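Local coordinates for proteasome assembly chaperone family protein (Pyrococcus furiosus, PDB 3VR0) that acts as an archaeal activator of the proteasome, although it is a homologue of proteasome assembly factors, at residues C[68-73]-C[120-125]. Numbering follows the deposited sequence.
Sequences PHFMHQ and FEVAGK
His69 and Glu121 meet at a gold site, and Phe70 and Val122 pack beside them; no hydrogen bond spans the two segments. The closer part is the buried His69 ring against the carboxylate, which cross nearly at right angles, their planes 88° apart, with His69 CD2 3.8 Å from Glu121 OE1 and His69 NE2 3.9 Å from Glu121 OE2. The ion lies about 2 Å from the nearest atom of the His69 side chain. Imidazole suits this place because its two ring nitrogens can be used separately: ND1 is hydrogen-bonded to Asp115, which helps to set the rotation of the ring and leaves NE2 probably the atom turned to the gold. With CG anti to the backbone N (chi1 -151°) and a bend at chi2, the Glu121 chain brings its carboxylate to the ring, while OE1 is also hydrogen-bonded to Thr20. Replacing Glu121 by an alanine is likely to leave the gold ion without its carboxylate partner and the Thr20 hydroxyl without this mate. The helix 116-131 carrying Glu121 forms the beta-alpha-beta crossover from strand 102-107 to strand 137-145 of the PAC2-family sheet, whereas 68-73 is a loop leading to strand 73-76, which pairs with a strand of the second subunit. Glu121, partly exposed, marks the solvent side. The Phe70-Val122 pair is apolar and buried but looser: Phe70 CE1 approaches Val122 CG2 obliquely at 4.3 Å, where the nearest CA atoms, of His69 and Val122, are 8.2 Å apart, so that a long aromatic side chain is suited to reach the short, branched valine.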
ATOM      1  N   PRO C  68      -7.549   3.438 -11.489  1.00 19.07           N
ATOM      2  CA  PRO C  68      -6.480   4.136 -10.754  1.00 19.47           C
ATOM      3  C   PRO C  68      -5.642   3.131  -9.921  1.00 21.16           C
ATOM      4  O   PRO C  68      -4.646   3.544  -9.319  1.00 21.10           O
ATOM      5  CB  PRO C  68      -7.265   5.105  -9.821  1.00 18.82           C
ATOM      6  CG  PRO C  68      -8.640   4.236  -9.554  1.00 19.02           C
ATOM      7  CD  PRO C  68      -8.906   3.781 -10.973  1.00 19.30           C
ATOM      8  N   HIS C  69      -6.022   1.838  -9.909  1.00 20.46           N
ATOM      9  CA  HIS C  69      -5.215   0.765  -9.297  1.00 21.82           C
ATOM     10  C   HIS C  69      -4.284   0.113 -10.305  1.00 23.56           C
ATOM     11  O   HIS C  69      -3.469  -0.727  -9.913  1.00 24.39           O
ATOM     12  CB  HIS C  69      -6.091  -0.315  -8.674  1.00 19.95           C
ATOM     13  CG  HIS C  69      -6.883   0.193  -7.512  1.00 23.84           C
ATOM     14  ND1 HIS C  69      -6.362   0.270  -6.234  1.00 17.97           N
ATOM     15  CD2 HIS C  69      -8.142   0.706  -7.441  1.00 22.24           C
ATOM     16  CE1 HIS C  69      -7.269   0.793  -5.427  1.00 24.13           C
ATOM     17  NE2 HIS C  69      -8.360   1.060  -6.129  1.00 23.51           N
ATOM     18  N   PHE C  70      -4.398   0.470 -11.597  1.00 22.84           N
ATOM     19  CA  PHE C  70      -3.474  -0.072 -12.595  1.00 22.50           C
ATOM     20  C   PHE C  70      -2.154   0.681 -12.480  1.00 23.00           C
ATOM     21  O   PHE C  70      -2.111   1.755 -11.891  1.00 23.28           O
ATOM     22  CB  PHE C  70      -4.027   0.121 -14.016  1.00 21.58           C
ATOM     23  CG  PHE C  70      -5.148  -0.836 -14.388  1.00 21.32           C
ATOM     24  CD1 PHE C  70      -5.370  -2.004 -13.653  1.00 21.12           C
ATOM     25  CD2 PHE C  70      -5.954  -0.584 -15.513  1.00 20.22           C
ATOM     26  CE1 PHE C  70      -6.407  -2.934 -14.032  1.00 21.53           C
ATOM     27  CE2 PHE C  70      -7.016  -1.482 -15.886  1.00 19.55           C
ATOM     28  CZ  PHE C  70      -7.228  -2.661 -15.137  1.00 19.39           C
ATOM     29  N   MET C  71      -1.084   0.169 -13.070  1.00 23.65           N
ATOM     30  CA  MET C  71       0.198   0.902 -13.059  1.00 23.76           C
ATOM     31  C   MET C  71       0.023   2.345 -13.579  1.00 24.42           C
ATOM     32  O   MET C  71      -0.740   2.611 -14.549  1.00 23.20           O
ATOM     33  CB  MET C  71       1.234   0.135 -13.877  1.00 24.14           C
ATOM     34  CG  MET C  71       2.604   0.810 -13.986  1.00 26.53           C
ATOM     35  SD  MET C  71       3.394   1.081 -12.380  1.00 32.37           S
ATOM     36  CE  MET C  71       4.706   2.086 -13.100  1.00 32.27           C
ATOM     37  N   HIS C  72       0.738   3.260 -12.932  1.00 23.35           N
ATOM     38  CA  HIS C  72       0.582   4.675 -13.149  1.00 22.80           C
ATOM     39  C   HIS C  72       1.331   5.141 -14.394  1.00 22.44           C
ATOM     40  O   HIS C  72       2.255   5.956 -14.319  1.00 21.28           O
ATOM     41  CB  HIS C  72       1.018   5.450 -11.891  1.00 23.05           C
ATOM     42  CG  HIS C  72       2.374   5.079 -11.357  1.00 23.66           C
ATOM     43  ND1 HIS C  72       2.571   4.011 -10.500  1.00 23.12           N
ATOM     44  CD2 HIS C  72       3.594   5.659 -11.527  1.00 21.84           C
ATOM     45  CE1 HIS C  72       3.856   3.945 -10.172  1.00 24.83           C
ATOM     46  NE2 HIS C  72       4.501   4.927 -10.784  1.00 22.30           N
ATOM     47  N   GLN C  73       0.933   4.609 -15.551  1.00 21.75           N
ATOM     48  CA  GLN C  73       1.587   4.970 -16.809  1.00 21.84           C
ATOM     49  C   GLN C  73       0.602   4.932 -17.970  1.00 22.75           C
ATOM     50  O   GLN C  73      -0.497   4.379 -17.875  1.00 23.36           O
ATOM     51  CB  GLN C  73       2.711   3.987 -17.152  1.00 21.37           C
ATOM     52  CG  GLN C  73       2.131   2.605 -17.585  1.00 20.90           C
ATOM     53  CD  GLN C  73       3.143   1.447 -17.412  1.00 25.78           C
ATOM     54  OE1 GLN C  73       2.841   0.305 -17.738  1.00 28.24           O
ATOM     55  NE2 GLN C  73       4.319   1.744 -16.903  1.00 21.85           N
ATOM     56  N   PHE C 120      -9.963  -6.790  -6.094  1.00 20.62           N
ATOM     57  CA  PHE C 120     -11.335  -7.023  -5.739  1.00 21.29           C
ATOM     58  C   PHE C 120     -12.212  -5.929  -6.325  1.00 21.78           C
ATOM     59  O   PHE C 120     -13.317  -6.208  -6.770  1.00 21.83           O
ATOM     60  CB  PHE C 120     -11.556  -7.093  -4.213  1.00 22.00           C
ATOM     61  CG  PHE C 120     -11.085  -8.392  -3.591  1.00 24.68           C
ATOM     62  CD1 PHE C 120     -11.984  -9.433  -3.359  1.00 27.12           C
ATOM     63  CD2 PHE C 120      -9.742  -8.581  -3.276  1.00 25.60           C
ATOM     64  CE1 PHE C 120     -11.537 -10.639  -2.810  1.00 27.16           C
ATOM     65  CE2 PHE C 120      -9.292  -9.765  -2.738  1.00 24.80           C
ATOM     66  CZ  PHE C 120     -10.188 -10.796  -2.500  1.00 24.47           C
ATOM     67  N   GLU C 121     -11.747  -4.672  -6.257  1.00 21.81           N
ATOM     68  CA  GLU C 121     -12.481  -3.569  -6.790  1.00 21.87           C
ATOM     69  C   GLU C 121     -12.654  -3.660  -8.306  1.00 20.76           C
ATOM     70  O   GLU C 121     -13.728  -3.409  -8.770  1.00 20.38           O
ATOM     71  CB  GLU C 121     -11.767  -2.263  -6.518  1.00 23.29           C
ATOM     72  CG  GLU C 121     -12.752  -1.177  -6.409  1.00 31.25           C
ATOM     73  CD  GLU C 121     -12.227   0.115  -6.907  1.00 40.22           C
ATOM     74  OE1 GLU C 121     -11.808   0.161  -8.080  1.00 43.61           O
ATOM     75  OE2 GLU C 121     -12.254   1.080  -6.116  1.00 43.22           O
ATOM     76  N   VAL C 122     -11.595  -3.992  -9.057  1.00 20.06           N
ATOM     77  CA  VAL C 122     -11.720  -4.140 -10.517  1.00 19.82           C
ATOM     78  C   VAL C 122     -12.680  -5.327 -10.861  1.00 21.02           C
ATOM     79  O   VAL C 122     -13.639  -5.163 -11.636  1.00 21.15           O
ATOM     80  CB  VAL C 122     -10.332  -4.320 -11.182  1.00 20.12           C
ATOM     81  CG1 VAL C 122     -10.470  -4.820 -12.687  1.00 17.96           C
ATOM     82  CG2 VAL C 122      -9.511  -3.039 -11.091  1.00 14.98           C
ATOM     83  N   ALA C 123     -12.439  -6.503 -10.281  1.00 20.33           N
ATOM     84  CA  ALA C 123     -13.330  -7.658 -10.468  1.00 21.35           C
ATOM     85  C   ALA C 123     -14.814  -7.372 -10.150  1.00 21.38           C
ATOM     86  O   ALA C 123     -15.719  -7.806 -10.853  1.00 21.12           O
ATOM     87  CB  ALA C 123     -12.863  -8.804  -9.604  1.00 21.51           C
ATOM     88  N   GLY C 124     -15.043  -6.676  -9.039  1.00 22.00           N
ATOM     89  CA  GLY C 124     -16.363  -6.284  -8.618  1.00 21.29           C
ATOM     90  C   GLY C 124     -17.025  -5.348  -9.650  1.00 22.05           C
ATOM     91  O   GLY C 124     -18.203  -5.561  -9.976  1.00 21.31           O
ATOM     92  N   LYS C 125     -16.294  -4.333 -10.148  1.00 20.48           N
ATOM     93  CA  LYS C 125     -16.855  -3.447 -11.190  1.00 21.90           C
ATOM     94  C   LYS C 125     -17.163  -4.234 -12.478  1.00 20.15           C
ATOM     95  O   LYS C 125     -18.192  -3.997 -13.108  1.00 20.39           O
ATOM     96  CB  LYS C 125     -15.911  -2.295 -11.560  1.00 21.42           C
ATOM     97  CG  LYS C 125     -15.880  -1.161 -10.535  1.00 30.80           C
ATOM     98  CD  LYS C 125     -17.161  -0.272 -10.581  1.00 35.92           C
ATOM     99  CE  LYS C 125     -17.456   0.255 -11.972  1.00 39.57           C
ATOM    100  NZ  LYS C 125     -18.603   1.223 -11.900  1.00 44.20           N
TER